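Local coordinates for protein sulfate transporter 4.1, chloroplastic (Arabidopsis thaliana, PDB 7LHV) that carries sulfate across a membrane together with protons, as an H(+)/sulfate cotransporter of the SLC26/SulP family, and may help regulate sulfate assimilation, at residues D449-L454 with S463-T468. Numbering follows the deposited sequence.
Sequences DEAIFL and SLWTIT
One face of the Trp465 indole carries the methyl of Ala451; at the edge, in plane, is Thr466 OG1 from the same helix as the ring, itself hydrogen-bonded to Phe462 O. The two helices, 448-457 and 459-474, form a helical hairpin of the sulfate permease region, joined by a very short turn. Ala451 CB lies 3.6 Å from the centroid of the six-membered ring, 6° off its normal, a CH-pi contact in which the methyl is almost equally far from all six carbons; the nearest is CH2 at 3.7 Å. A chi1 of -174° puts CG anti to the backbone N and turns the ring face to that methyl. The backbones come nearest at this pair, Ala451 CA to Trp465 CA 7.0 Å. One turn on from Ala451, Leu454 reaches the root of the tryptophan, its CD1 3.9 Å from Trp465 CB, and the two side chains cross at about a right angle. Helix 206-229 packs against both, and Trp465 NE1 donates a hydrogen bond to its Ser210 OG, which helps fix the ring's rotation. Ser584 of the second subunit packs on Leu454. Farther along, Leu464 O accepts from Thr468 N and, at 2.8 Å, from Thr468 OG1, the donors arriving from opposite faces of the carbonyl plane.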
ATOM      1  N   ASP A 449     -12.977   8.669 -23.955  1.00 64.09           N
ATOM      2  CA  ASP A 449     -13.719   9.809 -23.432  1.00 64.09           C
ATOM      3  C   ASP A 449     -13.258  10.163 -22.026  1.00 64.09           C
ATOM      4  O   ASP A 449     -13.115  11.344 -21.689  1.00 64.09           O
ATOM      5  CB  ASP A 449     -15.217   9.516 -23.447  1.00 64.09           C
ATOM      6  CG  ASP A 449     -15.897  10.034 -24.696  1.00 64.09           C
ATOM      7  OD1 ASP A 449     -15.238  10.748 -25.480  1.00 64.09           O
ATOM      8  OD2 ASP A 449     -17.092   9.731 -24.892  1.00 64.09           O
ATOM      9  N   GLU A 450     -13.012   9.151 -21.191  1.00 60.69           N
ATOM     10  CA  GLU A 450     -12.477   9.422 -19.863  1.00 60.69           C
ATOM     11  C   GLU A 450     -11.075   9.999 -19.950  1.00 60.69           C
ATOM     12  O   GLU A 450     -10.692  10.826 -19.121  1.00 60.69           O
ATOM     13  CB  GLU A 450     -12.472   8.155 -19.014  1.00 60.69           C
ATOM     14  CG  GLU A 450     -12.208   8.395 -17.542  1.00 60.69           C
ATOM     15  CD  GLU A 450     -13.334   9.155 -16.872  1.00 60.69           C
ATOM     16  OE1 GLU A 450     -14.481   9.081 -17.361  1.00 60.69           O
ATOM     17  OE2 GLU A 450     -13.078   9.829 -15.851  1.00 60.69           O
ATOM     18  N   ALA A 451     -10.287   9.572 -20.938  1.00 56.08           N
ATOM     19  CA  ALA A 451      -8.959  10.155 -21.111  1.00 56.08           C
ATOM     20  C   ALA A 451      -9.051  11.640 -21.431  1.00 56.08           C
ATOM     21  O   ALA A 451      -8.302  12.453 -20.875  1.00 56.08           O
ATOM     22  CB  ALA A 451      -8.198   9.415 -22.208  1.00 56.08           C
ATOM     23  N   ILE A 452      -9.973  12.015 -22.318  1.00 59.02           N
ATOM     24  CA  ILE A 452     -10.165  13.427 -22.640  1.00 59.02           C
ATOM     25  C   ILE A 452     -10.648  14.195 -21.415  1.00 59.02           C
ATOM     26  O   ILE A 452     -10.185  15.308 -21.135  1.00 59.02           O
ATOM     27  CB  ILE A 452     -11.133  13.572 -23.826  1.00 59.02           C
ATOM     28  CG1 ILE A 452     -10.496  13.017 -25.096  1.00 59.02           C
ATOM     29  CG2 ILE A 452     -11.523  15.024 -24.022  1.00 59.02           C
ATOM     30  CD1 ILE A 452     -11.429  12.978 -26.276  1.00 59.02           C
ATOM     31  N   PHE A 453     -11.583  13.609 -20.663  1.00 59.55           N
ATOM     32  CA  PHE A 453     -12.084  14.265 -19.459  1.00 59.55           C
ATOM     33  C   PHE A 453     -10.972  14.478 -18.439  1.00 59.55           C
ATOM     34  O   PHE A 453     -10.873  15.550 -17.830  1.00 59.55           O
ATOM     35  CB  PHE A 453     -13.215  13.438 -18.854  1.00 59.55           C
ATOM     36  CG  PHE A 453     -13.796  14.022 -17.604  1.00 59.55           C
ATOM     37  CD1 PHE A 453     -14.634  15.119 -17.663  1.00 59.55           C
ATOM     38  CD2 PHE A 453     -13.507  13.469 -16.370  1.00 59.55           C
ATOM     39  CE1 PHE A 453     -15.172  15.653 -16.513  1.00 59.55           C
ATOM     40  CE2 PHE A 453     -14.042  14.000 -15.217  1.00 59.55           C
ATOM     41  CZ  PHE A 453     -14.875  15.093 -15.288  1.00 59.55           C
ATOM     42  N   LEU A 454     -10.127  13.465 -18.239  1.00 56.55           N
ATOM     43  CA  LEU A 454      -9.009  13.596 -17.312  1.00 56.55           C
ATOM     44  C   LEU A 454      -8.032  14.662 -17.778  1.00 56.55           C
ATOM     45  O   LEU A 454      -7.536  15.453 -16.970  1.00 56.55           O
ATOM     46  CB  LEU A 454      -8.293  12.255 -17.154  1.00 56.55           C
ATOM     47  CG  LEU A 454      -9.098  11.126 -16.518  1.00 56.55           C
ATOM     48  CD1 LEU A 454      -8.263   9.867 -16.413  1.00 56.55           C
ATOM     49  CD2 LEU A 454      -9.616  11.545 -15.166  1.00 56.55           C
ATOM     50  N   SER A 463      -2.168  11.339 -16.369  1.00 50.46           N
ATOM     51  CA  SER A 463      -0.862  10.692 -16.418  1.00 50.46           C
ATOM     52  C   SER A 463      -0.952   9.244 -15.960  1.00 50.46           C
ATOM     53  O   SER A 463      -0.340   8.356 -16.564  1.00 50.46           O
ATOM     54  CB  SER A 463       0.139  11.465 -15.565  1.00 50.46           C
ATOM     55  OG  SER A 463       0.364  12.757 -16.100  1.00 50.46           O
ATOM     56  N   LEU A 464      -1.709   8.986 -14.892  1.00 48.23           N
ATOM     57  CA  LEU A 464      -1.903   7.610 -14.441  1.00 48.23           C
ATOM     58  C   LEU A 464      -2.579   6.772 -15.520  1.00 48.23           C
ATOM     59  O   LEU A 464      -2.165   5.638 -15.795  1.00 48.23           O
ATOM     60  CB  LEU A 464      -2.730   7.589 -13.156  1.00 48.23           C
ATOM     61  CG  LEU A 464      -2.000   7.897 -11.852  1.00 48.23           C
ATOM     62  CD1 LEU A 464      -2.967   7.848 -10.686  1.00 48.23           C
ATOM     63  CD2 LEU A 464      -0.862   6.921 -11.649  1.00 48.23           C
ATOM     64  N   TRP A 465      -3.620   7.320 -16.147  1.00 49.18           N
ATOM     65  CA  TRP A 465      -4.336   6.604 -17.196  1.00 49.18           C
ATOM     66  C   TRP A 465      -3.405   6.270 -18.352  1.00 49.18           C
ATOM     67  O   TRP A 465      -3.363   5.129 -18.823  1.00 49.18           O
ATOM     68  CB  TRP A 465      -5.511   7.454 -17.684  1.00 49.18           C
ATOM     69  CG  TRP A 465      -6.421   6.782 -18.666  1.00 49.18           C
ATOM     70  CD1 TRP A 465      -7.584   6.132 -18.386  1.00 49.18           C
ATOM     71  CD2 TRP A 465      -6.251   6.699 -20.085  1.00 49.18           C
ATOM     72  NE1 TRP A 465      -8.149   5.648 -19.537  1.00 49.18           N
ATOM     73  CE2 TRP A 465      -7.348   5.981 -20.596  1.00 49.18           C
ATOM     74  CE3 TRP A 465      -5.276   7.158 -20.974  1.00 49.18           C
ATOM     75  CZ2 TRP A 465      -7.498   5.712 -21.952  1.00 49.18           C
ATOM     76  CZ3 TRP A 465      -5.427   6.890 -22.319  1.00 49.18           C
ATOM     77  CH2 TRP A 465      -6.529   6.175 -22.795  1.00 49.18           C
ATOM     78  N   THR A 466      -2.632   7.258 -18.808  1.00 48.07           N
ATOM     79  CA  THR A 466      -1.745   7.049 -19.945  1.00 48.07           C
ATOM     80  C   THR A 466      -0.651   6.042 -19.621  1.00 48.07           C
ATOM     81  O   THR A 466      -0.345   5.166 -20.438  1.00 48.07           O
ATOM     82  CB  THR A 466      -1.131   8.378 -20.380  1.00 48.07           C
ATOM     83  OG1 THR A 466      -2.175   9.317 -20.654  1.00 48.07           O
ATOM     84  CG2 THR A 466      -0.296   8.187 -21.629  1.00 48.07           C
ATOM     85  N   ILE A 467      -0.051   6.146 -18.433  1.00 45.88           N
ATOM     86  CA  ILE A 467       1.016   5.221 -18.061  1.00 45.88           C
ATOM     87  C   ILE A 467       0.483   3.799 -17.985  1.00 45.88           C
ATOM     88  O   ILE A 467       1.081   2.864 -18.531  1.00 45.88           O
ATOM     89  CB  ILE A 467       1.661   5.655 -16.733  1.00 45.88           C
ATOM     90  CG1 ILE A 467       2.643   6.803 -16.965  1.00 45.88           C
ATOM     91  CG2 ILE A 467       2.366   4.487 -16.069  1.00 45.88           C
ATOM     92  CD1 ILE A 467       3.102   7.472 -15.695  1.00 45.88           C
ATOM     93  N   THR A 468      -0.660   3.613 -17.318  1.00 44.96           N
ATOM     94  CA  THR A 468      -1.218   2.271 -17.192  1.00 44.96           C
ATOM     95  C   THR A 468      -1.583   1.699 -18.553  1.00 44.96           C
ATOM     96  O   THR A 468      -1.278   0.536 -18.846  1.00 44.96           O
ATOM     97  CB  THR A 468      -2.441   2.292 -16.277  1.00 44.96           C
ATOM     98  OG1 THR A 468      -2.108   2.957 -15.054  1.00 44.96           O
ATOM     99  CG2 THR A 468      -2.883   0.879 -15.963  1.00 44.96           C
TER